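Local coordinates for Mgp-operon protein 3 (Mycoplasma pneumoniae, PDB 6RJ1) that is a surface adhesin, also called P40/P90, that probably takes part with P1 in attaching the bacterium to sugars on host cells, at residues Leu161-Val170 and Arg227-Pro237; Ala845-Asp853 and Tyr865-Pro873. All blocks are in the same frame, centred on the assembly; numbering follows the deposited sequence.

Contact 1 (Leu161-Val170 and Arg227-Pro237); sequences LQDLLVEQPV and RAYRKLNESWP
The W236 indole lies flat against Q168 and P169. P169 CD sits over the six-membered ring of W236, 3.6 Å from its centroid, and Q168 CA over the five-membered ring, on the same face. V166 CG1 meets the indole rim, 3.7 Å from W236 CZ2. L232 CD2 packs on L161 CB, and L232 CD1 meets L164 CD2. L165 crosses Y229 at about a right angle, CG against CB. E167 CG makes a CH-pi contact over one Y229 face, displaced toward the rim; carboxylate and ring planes are 18° apart. A short antiparallel ladder in a mixed sheet carries V166 and R230, the hydrogen-bonded pair, on one face and E167 and Y229, the non-hydrogen-bonded pair, on the other. Strand 650-654 continues the sheet, parallel to 165-167. R230 N and W236 NE1 grip V166 O from opposite faces of its carbonyl plane, W236 NE1 at 2.9 Å. Q168 and A228 exchange two hydrogen bonds, Q168 N to A228 O and A228 N to Q168 OE1. At one polar edge a salt bridge brings R227 NE to E167 OE2, 3.1 Å, from above the carboxylate plane. R227 NH1 gives P169 O a nearly straight bond (177°) in the guanidinium plane. E240 and R181 extend this network, and Y662 binds E167 OE1. At the other, K231 NZ bonds Q162 O and the anti lone pair of D163 OD1, a salt bridge of 3.2 Å; S526 holds D163 OD2.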
loop_
_atom_site.group_PDB
_atom_site.type_symbol
_atom_site.label_atom_id
_atom_site.label_comp_id
_atom_site.label_asym_id
_atom_site.label_seq_id
_atom_site.Cartn_x
_atom_site.Cartn_y
_atom_site.Cartn_z
ATOM N N LEU A 161 -19.800 0.679 4.741
ATOM C CA LEU A 161 -19.634 1.215 3.397
ATOM C C LEU A 161 -20.489 2.443 3.125
ATOM O O LEU A 161 -20.074 3.320 2.365
ATOM C CB LEU A 161 -19.854 0.127 2.345
ATOM C CG LEU A 161 -18.872 -1.057 2.390
ATOM C CD1 LEU A 161 -19.346 -2.188 1.514
ATOM C CD2 LEU A 161 -17.440 -0.633 2.034
ATOM N N GLN A 162 -21.641 2.541 3.794
ATOM C CA GLN A 162 -22.549 3.680 3.672
ATOM C C GLN A 162 -21.905 4.959 4.189
ATOM O O GLN A 162 -22.130 6.030 3.620
ATOM C CB GLN A 162 -23.850 3.429 4.435
ATOM C CG GLN A 162 -24.791 2.474 3.748
ATOM C CD GLN A 162 -26.181 2.621 4.299
ATOM O OE1 GLN A 162 -27.039 3.283 3.705
ATOM N NE2 GLN A 162 -26.429 2.001 5.443
ATOM N N ASP A 163 -21.094 4.844 5.253
ATOM C CA ASP A 163 -20.426 5.974 5.890
ATOM C C ASP A 163 -18.937 6.048 5.613
ATOM O O ASP A 163 -18.296 7.016 6.025
ATOM C CB ASP A 163 -20.683 5.954 7.403
ATOM C CG ASP A 163 -22.022 6.521 7.832
ATOM O OD1 ASP A 163 -22.585 7.363 7.079
ATOM O OD2 ASP A 163 -22.500 6.146 8.939
ATOM N N LEU A 164 -18.375 5.044 4.917
ATOM C CA LEU A 164 -16.948 4.994 4.599
ATOM C C LEU A 164 -16.458 6.191 3.803
ATOM O O LEU A 164 -17.054 6.571 2.791
ATOM C CB LEU A 164 -16.564 3.682 3.900
ATOM C CG LEU A 164 -15.070 3.451 3.656
ATOM C CD1 LEU A 164 -14.355 3.037 4.926
ATOM C CD2 LEU A 164 -14.856 2.433 2.571
ATOM N N LEU A 165 -15.351 6.763 4.284
ATOM C CA LEU A 165 -14.637 7.893 3.705
ATOM C C LEU A 165 -13.279 7.404 3.223
ATOM O O LEU A 165 -12.586 6.720 3.972
ATOM C CB LEU A 165 -14.447 8.958 4.790
ATOM C CG LEU A 165 -15.256 10.249 4.701
ATOM C CD1 LEU A 165 -16.700 9.998 4.355
ATOM C CD2 LEU A 165 -15.175 10.995 6.002
ATOM N N VAL A 166 -12.917 7.709 1.965
ATOM C CA VAL A 166 -11.617 7.334 1.402
ATOM C C VAL A 166 -10.886 8.612 0.976
ATOM O O VAL A 166 -11.459 9.463 0.296
ATOM C CB VAL A 166 -11.699 6.295 0.243
ATOM C CG1 VAL A 166 -10.303 5.819 -0.176
ATOM C CG2 VAL A 166 -12.576 5.099 0.614
ATOM N N GLU A 167 -9.629 8.745 1.395
ATOM C CA GLU A 167 -8.788 9.887 1.060
ATOM C C GLU A 167 -8.422 9.856 -0.428
ATOM O O GLU A 167 -8.169 8.774 -0.972
ATOM C CB GLU A 167 -7.501 9.857 1.895
ATOM C CG GLU A 167 -6.734 11.171 1.902
ATOM C CD GLU A 167 -5.286 11.086 2.346
ATOM O OE1 GLU A 167 -4.831 9.979 2.715
ATOM O OE2 GLU A 167 -4.608 12.139 2.333
ATOM N N GLN A 168 -8.345 11.046 -1.072
ATOM C CA GLN A 168 -7.913 11.148 -2.462
ATOM C C GLN A 168 -6.481 10.580 -2.572
ATOM O O GLN A 168 -5.728 10.675 -1.596
ATOM C CB GLN A 168 -8.045 12.588 -3.003
ATOM C CG GLN A 168 -7.107 13.623 -2.401
ATOM C CD GLN A 168 -7.333 14.999 -2.972
ATOM O OE1 GLN A 168 -7.527 15.964 -2.239
ATOM N NE2 GLN A 168 -7.308 15.126 -4.292
ATOM N N PRO A 169 -6.109 9.875 -3.666
ATOM C CA PRO A 169 -4.770 9.271 -3.706
ATOM C C PRO A 169 -3.619 10.263 -3.582
ATOM O O PRO A 169 -3.726 11.416 -4.010
ATOM C CB PRO A 169 -4.759 8.511 -5.037
ATOM C CG PRO A 169 -6.181 8.358 -5.414
ATOM C CD PRO A 169 -6.855 9.588 -4.906
ATOM N N VAL A 170 -2.538 9.822 -2.934
ATOM C CA VAL A 170 -1.331 10.620 -2.759
ATOM C C VAL A 170 -0.566 10.513 -4.078
ATOM O O VAL A 170 -0.276 9.406 -4.541
ATOM C CB VAL A 170 -0.484 10.165 -1.541
ATOM C CG1 VAL A 170 0.813 10.967 -1.443
ATOM C CG2 VAL A 170 -1.273 10.262 -0.237
ATOM N N ARG A 227 -6.934 17.699 2.089
ATOM C CA ARG A 227 -7.117 16.671 1.053
ATOM C C ARG A 227 -8.489 16.030 1.197
ATOM O O ARG A 227 -8.957 15.789 2.318
ATOM C CB ARG A 227 -6.049 15.567 1.129
ATOM C CG ARG A 227 -4.665 15.991 1.611
ATOM C CD ARG A 227 -3.557 15.635 0.633
ATOM N NE ARG A 227 -3.594 14.222 0.278
ATOM C CZ ARG A 227 -3.579 13.756 -0.962
ATOM N NH1 ARG A 227 -3.656 12.458 -1.187
ATOM N NH2 ARG A 227 -3.471 14.586 -1.990
ATOM N N ALA A 228 -9.147 15.784 0.061
ATOM C CA ALA A 228 -10.487 15.240 0.038
ATOM C C ALA A 228 -10.607 13.830 0.586
ATOM O O ALA A 228 -9.754 12.976 0.338
ATOM C CB ALA A 228 -11.050 15.305 -1.360
ATOM N N TYR A 229 -11.668 13.622 1.373
ATOM C CA TYR A 229 -12.132 12.359 1.912
ATOM C C TYR A 229 -13.501 12.235 1.289
ATOM O O TYR A 229 -14.307 13.176 1.374
ATOM C CB TYR A 229 -12.230 12.390 3.442
ATOM C CG TYR A 229 -10.897 12.191 4.121
ATOM C CD1 TYR A 229 -10.372 10.912 4.311
ATOM C CD2 TYR A 229 -10.148 13.280 4.556
ATOM C CE1 TYR A 229 -9.135 10.723 4.927
ATOM C CE2 TYR A 229 -8.913 13.104 5.176
ATOM C CZ TYR A 229 -8.410 11.823 5.364
ATOM O OH TYR A 229 -7.188 11.662 5.982
ATOM N N ARG A 230 -13.741 11.149 0.560
ATOM C CA ARG A 230 -15.023 11.030 -0.117
ATOM C C ARG A 230 -15.716 9.699 0.148
ATOM O O ARG A 230 -15.062 8.696 0.445
ATOM C CB ARG A 230 -14.868 11.283 -1.639
ATOM C CG ARG A 230 -14.410 12.684 -2.048
ATOM C CD ARG A 230 -15.522 13.715 -1.990
ATOM N NE ARG A 230 -15.074 15.057 -2.379
ATOM C CZ ARG A 230 -14.584 15.963 -1.533
ATOM N NH1 ARG A 230 -14.197 17.153 -1.975
ATOM N NH2 ARG A 230 -14.464 15.679 -0.239
ATOM N N LYS A 231 -17.054 9.706 0.033
ATOM C CA LYS A 231 -17.883 8.519 0.159
ATOM C C LYS A 231 -17.785 7.728 -1.159
ATOM O O LYS A 231 -17.339 8.263 -2.176
ATOM C CB LYS A 231 -19.332 8.895 0.482
ATOM C CG LYS A 231 -19.549 9.300 1.935
ATOM C CD LYS A 231 -21.007 9.127 2.349
ATOM C CE LYS A 231 -21.161 9.234 3.844
ATOM N NZ LYS A 231 -22.552 8.940 4.279
ATOM N N LEU A 232 -18.162 6.447 -1.123
ATOM C CA LEU A 232 -18.095 5.518 -2.246
ATOM C C LEU A 232 -18.678 6.058 -3.565
ATOM O O LEU A 232 -18.055 5.889 -4.613
ATOM C CB LEU A 232 -18.768 4.202 -1.828
ATOM C CG LEU A 232 -17.871 2.987 -1.526
ATOM C CD1 LEU A 232 -16.543 3.367 -0.899
ATOM C CD2 LEU A 232 -18.600 1.991 -0.672
ATOM N N ASN A 233 -19.837 6.732 -3.500
ATOM C CA ASN A 233 -20.517 7.308 -4.665
ATOM C C ASN A 233 -20.105 8.762 -4.966
ATOM O O ASN A 233 -20.536 9.333 -5.977
ATOM C CB ASN A 233 -22.036 7.169 -4.538
ATOM C CG ASN A 233 -22.494 5.737 -4.609
ATOM O OD1 ASN A 233 -22.322 5.050 -5.622
ATOM N ND2 ASN A 233 -23.069 5.248 -3.527
ATOM N N GLU A 234 -19.257 9.345 -4.100
ATOM C CA GLU A 234 -18.726 10.690 -4.289
ATOM C C GLU A 234 -17.480 10.580 -5.163
ATOM O O GLU A 234 -16.968 9.475 -5.374
ATOM C CB GLU A 234 -18.391 11.349 -2.938
ATOM C CG GLU A 234 -19.595 11.913 -2.203
ATOM C CD GLU A 234 -19.371 12.418 -0.787
ATOM O OE1 GLU A 234 -18.256 12.240 -0.244
ATOM O OE2 GLU A 234 -20.326 12.992 -0.214
ATOM N N SER A 235 -16.999 11.714 -5.691
ATOM C CA SER A 235 -15.785 11.729 -6.509
ATOM C C SER A 235 -14.700 12.556 -5.855
ATOM O O SER A 235 -14.986 13.602 -5.251
ATOM C CB SER A 235 -16.068 12.298 -7.893
ATOM O OG SER A 235 -16.977 11.472 -8.592
ATOM N N TRP A 236 -13.445 12.110 -6.013
ATOM C CA TRP A 236 -12.288 12.849 -5.526
ATOM C C TRP A 236 -12.028 13.987 -6.521
ATOM O O TRP A 236 -12.264 13.802 -7.727
ATOM C CB TRP A 236 -11.046 11.956 -5.530
ATOM C CG TRP A 236 -11.034 10.836 -4.545
ATOM C CD1 TRP A 236 -11.304 10.906 -3.208
ATOM C CD2 TRP A 236 -10.572 9.506 -4.793
ATOM N NE1 TRP A 236 -11.082 9.682 -2.618
ATOM C CE2 TRP A 236 -10.646 8.801 -3.572
ATOM C CE3 TRP A 236 -10.133 8.825 -5.945
ATOM C CZ2 TRP A 236 -10.285 7.455 -3.464
ATOM C CZ3 TRP A 236 -9.764 7.499 -5.835
ATOM C CH2 TRP A 236 -9.852 6.820 -4.612
ATOM N N PRO A 237 -11.515 15.159 -6.087
ATOM C CA PRO A 237 -11.166 16.188 -7.077
ATOM C C PRO A 237 -9.778 15.915 -7.655
ATOM O O PRO A 237 -8.972 15.205 -7.044
ATOM C CB PRO A 237 -11.203 17.491 -6.273
ATOM C CG PRO A 237 -11.119 17.086 -4.822
ATOM C CD PRO A 237 -11.148 15.584 -4.724
#

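Contact 2 (Ala845-Asp853 and Tyr865-Pro873)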
loop_
_atom_site.group_PDB
_atom_site.type_symbol
_atom_site.label_atom_id
_atom_site.label_comp_id
_atom_site.label_asym_id
_atom_site.label_seq_id
_atom_site.Cartn_x
_atom_site.Cartn_y
_atom_site.Cartn_z
ATOM N N ALA A 845 18.442 8.010 -5.837
ATOM C CA ALA A 845 18.211 8.949 -6.932
ATOM C C ALA A 845 17.226 8.370 -7.954
ATOM O O ALA A 845 16.704 9.117 -8.786
ATOM C CB ALA A 845 19.535 9.286 -7.608
ATOM N N VAL A 846 16.980 7.042 -7.885
ATOM C CA VAL A 846 16.073 6.274 -8.747
ATOM C C VAL A 846 14.615 6.515 -8.331
ATOM O O VAL A 846 14.282 6.372 -7.153
ATOM C CB VAL A 846 16.418 4.756 -8.708
ATOM C CG1 VAL A 846 15.472 3.934 -9.575
ATOM C CG2 VAL A 846 17.869 4.499 -9.108
ATOM N N ASP A 847 13.748 6.833 -9.318
ATOM C CA ASP A 847 12.303 7.040 -9.133
ATOM C C ASP A 847 11.647 5.683 -8.945
ATOM O O ASP A 847 11.548 4.912 -9.900
ATOM C CB ASP A 847 11.702 7.754 -10.356
ATOM C CG ASP A 847 10.352 8.392 -10.131
ATOM O OD1 ASP A 847 9.533 7.810 -9.383
ATOM O OD2 ASP A 847 10.108 9.471 -10.705
ATOM N N LEU A 848 11.211 5.382 -7.715
ATOM C CA LEU A 848 10.597 4.091 -7.396
ATOM C C LEU A 848 9.199 3.890 -8.016
ATOM O O LEU A 848 8.727 2.755 -8.080
ATOM C CB LEU A 848 10.567 3.842 -5.876
ATOM C CG LEU A 848 11.908 3.730 -5.162
ATOM C CD1 LEU A 848 11.710 3.627 -3.647
ATOM C CD2 LEU A 848 12.744 2.556 -5.692
ATOM N N THR A 849 8.553 4.976 -8.488
ATOM C CA THR A 849 7.222 4.904 -9.108
ATOM C C THR A 849 7.316 4.472 -10.578
ATOM O O THR A 849 6.291 4.151 -11.182
ATOM C CB THR A 849 6.474 6.255 -8.991
ATOM O OG1 THR A 849 6.978 7.201 -9.949
ATOM C CG2 THR A 849 6.510 6.843 -7.594
ATOM N N THR A 850 8.534 4.496 -11.159
ATOM C CA THR A 850 8.766 4.195 -12.575
ATOM C C THR A 850 9.170 2.741 -12.865
ATOM O O THR A 850 9.565 2.447 -13.997
ATOM C CB THR A 850 9.777 5.174 -13.167
ATOM O OG1 THR A 850 11.032 5.018 -12.515
ATOM C CG2 THR A 850 9.306 6.614 -13.115
ATOM N N LEU A 851 9.052 1.836 -11.872
ATOM C CA LEU A 851 9.411 0.432 -12.051
ATOM C C LEU A 851 8.614 -0.209 -13.174
ATOM O O LEU A 851 7.382 -0.205 -13.146
ATOM C CB LEU A 851 9.276 -0.368 -10.743
ATOM C CG LEU A 851 9.569 -1.873 -10.844
ATOM C CD1 LEU A 851 11.052 -2.162 -10.781
ATOM C CD2 LEU A 851 8.860 -2.619 -9.776
ATOM N N LYS A 852 9.319 -0.723 -14.186
ATOM C CA LYS A 852 8.632 -1.348 -15.303
ATOM C C LYS A 852 8.744 -2.872 -15.248
ATOM O O LYS A 852 7.807 -3.552 -15.669
ATOM C CB LYS A 852 9.060 -0.737 -16.654
ATOM C CG LYS A 852 10.028 -1.541 -17.502
ATOM C CD LYS A 852 9.432 -1.795 -18.873
ATOM C CE LYS A 852 10.471 -2.087 -19.924
ATOM N NZ LYS A 852 9.885 -2.010 -21.290
ATOM N N ASP A 853 9.841 -3.413 -14.687
ATOM C CA ASP A 853 10.014 -4.861 -14.642
ATOM C C ASP A 853 10.878 -5.378 -13.494
ATOM O O ASP A 853 11.815 -4.707 -13.061
ATOM C CB ASP A 853 10.575 -5.348 -15.997
ATOM C CG ASP A 853 10.898 -6.824 -16.049
ATOM O OD1 ASP A 853 9.940 -7.645 -16.082
ATOM O OD2 ASP A 853 12.100 -7.165 -16.024
ATOM N N TYR A 865 15.851 -5.149 -11.208
ATOM C CA TYR A 865 14.766 -4.162 -11.174
ATOM C C TYR A 865 14.967 -3.127 -12.264
ATOM O O TYR A 865 15.925 -2.352 -12.207
ATOM C CB TYR A 865 14.690 -3.488 -9.799
ATOM C CG TYR A 865 14.094 -4.364 -8.724
ATOM C CD1 TYR A 865 14.852 -5.363 -8.108
ATOM C CD2 TYR A 865 12.778 -4.188 -8.306
ATOM C CE1 TYR A 865 14.297 -6.189 -7.128
ATOM C CE2 TYR A 865 12.219 -4.995 -7.316
ATOM C CZ TYR A 865 12.981 -5.996 -6.730
ATOM O OH TYR A 865 12.427 -6.797 -5.762
ATOM N N THR A 866 14.081 -3.139 -13.270
ATOM C CA THR A 866 14.140 -2.215 -14.392
ATOM C C THR A 866 13.221 -1.032 -14.141
ATOM O O THR A 866 12.048 -1.205 -13.824
ATOM C CB THR A 866 13.886 -2.946 -15.711
ATOM O OG1 THR A 866 14.783 -4.057 -15.804
ATOM C CG2 THR A 866 14.070 -2.047 -16.922
ATOM N N PHE A 867 13.777 0.169 -14.264
ATOM C CA PHE A 867 13.068 1.432 -14.072
ATOM C C PHE A 867 13.047 2.213 -15.376
ATOM O O PHE A 867 14.099 2.464 -15.963
ATOM C CB PHE A 867 13.757 2.250 -12.976
ATOM C CG PHE A 867 13.579 1.639 -11.608
ATOM C CD1 PHE A 867 12.486 1.975 -10.817
ATOM C CD2 PHE A 867 14.505 0.725 -11.108
ATOM C CE1 PHE A 867 12.313 1.407 -9.558
ATOM C CE2 PHE A 867 14.327 0.157 -9.847
ATOM C CZ PHE A 867 13.224 0.491 -9.091
ATOM N N ASP A 868 11.856 2.606 -15.816
ATOM C CA ASP A 868 11.634 3.325 -17.064
ATOM C C ASP A 868 11.172 4.748 -16.762
ATOM O O ASP A 868 10.113 4.919 -16.166
ATOM C CB ASP A 868 10.561 2.568 -17.876
ATOM C CG ASP A 868 10.438 2.881 -19.356
ATOM O OD1 ASP A 868 10.741 4.036 -19.753
ATOM O OD2 ASP A 868 10.009 1.978 -20.120
ATOM N N ASN A 869 11.950 5.769 -17.189
ATOM C CA ASN A 869 11.625 7.194 -17.012
ATOM C C ASN A 869 10.341 7.640 -17.742
ATOM O O ASN A 869 9.734 8.632 -17.343
ATOM C CB ASN A 869 12.810 8.073 -17.400
ATOM C CG ASN A 869 13.961 8.039 -16.417
ATOM O OD1 ASN A 869 13.854 7.525 -15.296
ATOM N ND2 ASN A 869 15.094 8.597 -16.812
ATOM N N GLY A 870 9.930 6.884 -18.768
ATOM C CA GLY A 870 8.713 7.124 -19.540
ATOM C C GLY A 870 7.442 6.858 -18.754
ATOM O O GLY A 870 6.350 7.275 -19.160
ATOM N N GLU A 871 7.584 6.160 -17.613
ATOM C CA GLU A 871 6.506 5.831 -16.690
ATOM C C GLU A 871 6.148 7.019 -15.773
ATOM O O GLU A 871 5.202 6.913 -15.004
ATOM C CB GLU A 871 6.854 4.562 -15.885
ATOM C CG GLU A 871 5.929 3.381 -16.150
ATOM C CD GLU A 871 6.045 2.712 -17.509
ATOM O OE1 GLU A 871 7.164 2.291 -17.883
ATOM O OE2 GLU A 871 5.005 2.591 -18.195
ATOM N N LYS A 872 6.884 8.147 -15.871
ATOM C CA LYS A 872 6.640 9.383 -15.107
ATOM C C LYS A 872 5.415 10.123 -15.670
ATOM O O LYS A 872 5.161 10.000 -16.873
ATOM C CB LYS A 872 7.854 10.327 -15.224
ATOM C CG LYS A 872 9.004 10.008 -14.297
ATOM C CD LYS A 872 10.082 11.071 -14.382
ATOM C CE LYS A 872 11.297 10.734 -13.562
ATOM N NZ LYS A 872 12.445 10.332 -14.414
ATOM N N PRO A 873 4.681 10.952 -14.876
ATOM C CA PRO A 873 3.550 11.717 -15.454
ATOM C C PRO A 873 4.031 12.753 -16.466
ATOM O O PRO A 873 5.194 13.140 -16.414
ATOM C CB PRO A 873 2.915 12.404 -14.237
ATOM C CG PRO A 873 3.469 11.685 -13.038
ATOM C CD PRO A 873 4.832 11.242 -13.434
#
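F867 stands between V846 and L851, with a methyl group over each face of its ring. The ring lies at the open end of the beta hairpin 851-857/862-868, where a classic beta bulge puts K852 and D853 opposite T866. V846 CG1 lies over the ring centre, 3.6 Å from the F867 centroid. L851 CD1 sits over the opposite face, displaced toward the rim at 4.0 Å from the F867 centroid. With CG anti to the backbone N (chi1 177°), L851 carries CD1 across to both rings, where it also meets the edge of Y865, 3.6 Å from Y865 CD2. L848 runs alongside F867, its CD2 near CZ. I891 of strand 888-896 and L804 of strand 799-805 also touch F867, which is buried. The T850 side chain crosses that of F867 at about a right angle, OG1 near the ring edge. That T850 hydroxyl is turned back to D847 O, 2.7 Å from OG1, and T850 N approaches the same oxygen from the same face. K872 CG packs on T850 CG2. At the bulge, T866 O takes two N-H groups from one face of its carbonyl plane: K852 N at 2.8 Å and D853 N at 3.2 Å.

How the contacts relate
Contact 1 and contact 2 are separate in space and in sequence. Their centres are 28 Å apart, and their nearest atoms about 8 Å, so they do not touch. Each centre lies about 17 Å from the centre of the chain. The segments of contact 1 both come earlier in the chain. The two belong to different sheets: 161-170/227-237 to a mixed sheet, 845-853/865-873 to an antiparallel one. Contact 2 joins the two strands of one hairpin, with 11 residues between its segments; contact 1 has 56. Contact 1 is more fully buried (14 of 18 touching residues against 7 of 13), and its interface is larger, 1012 against 716 Å². P873 of contact 2 touches Y173, three residues after V170.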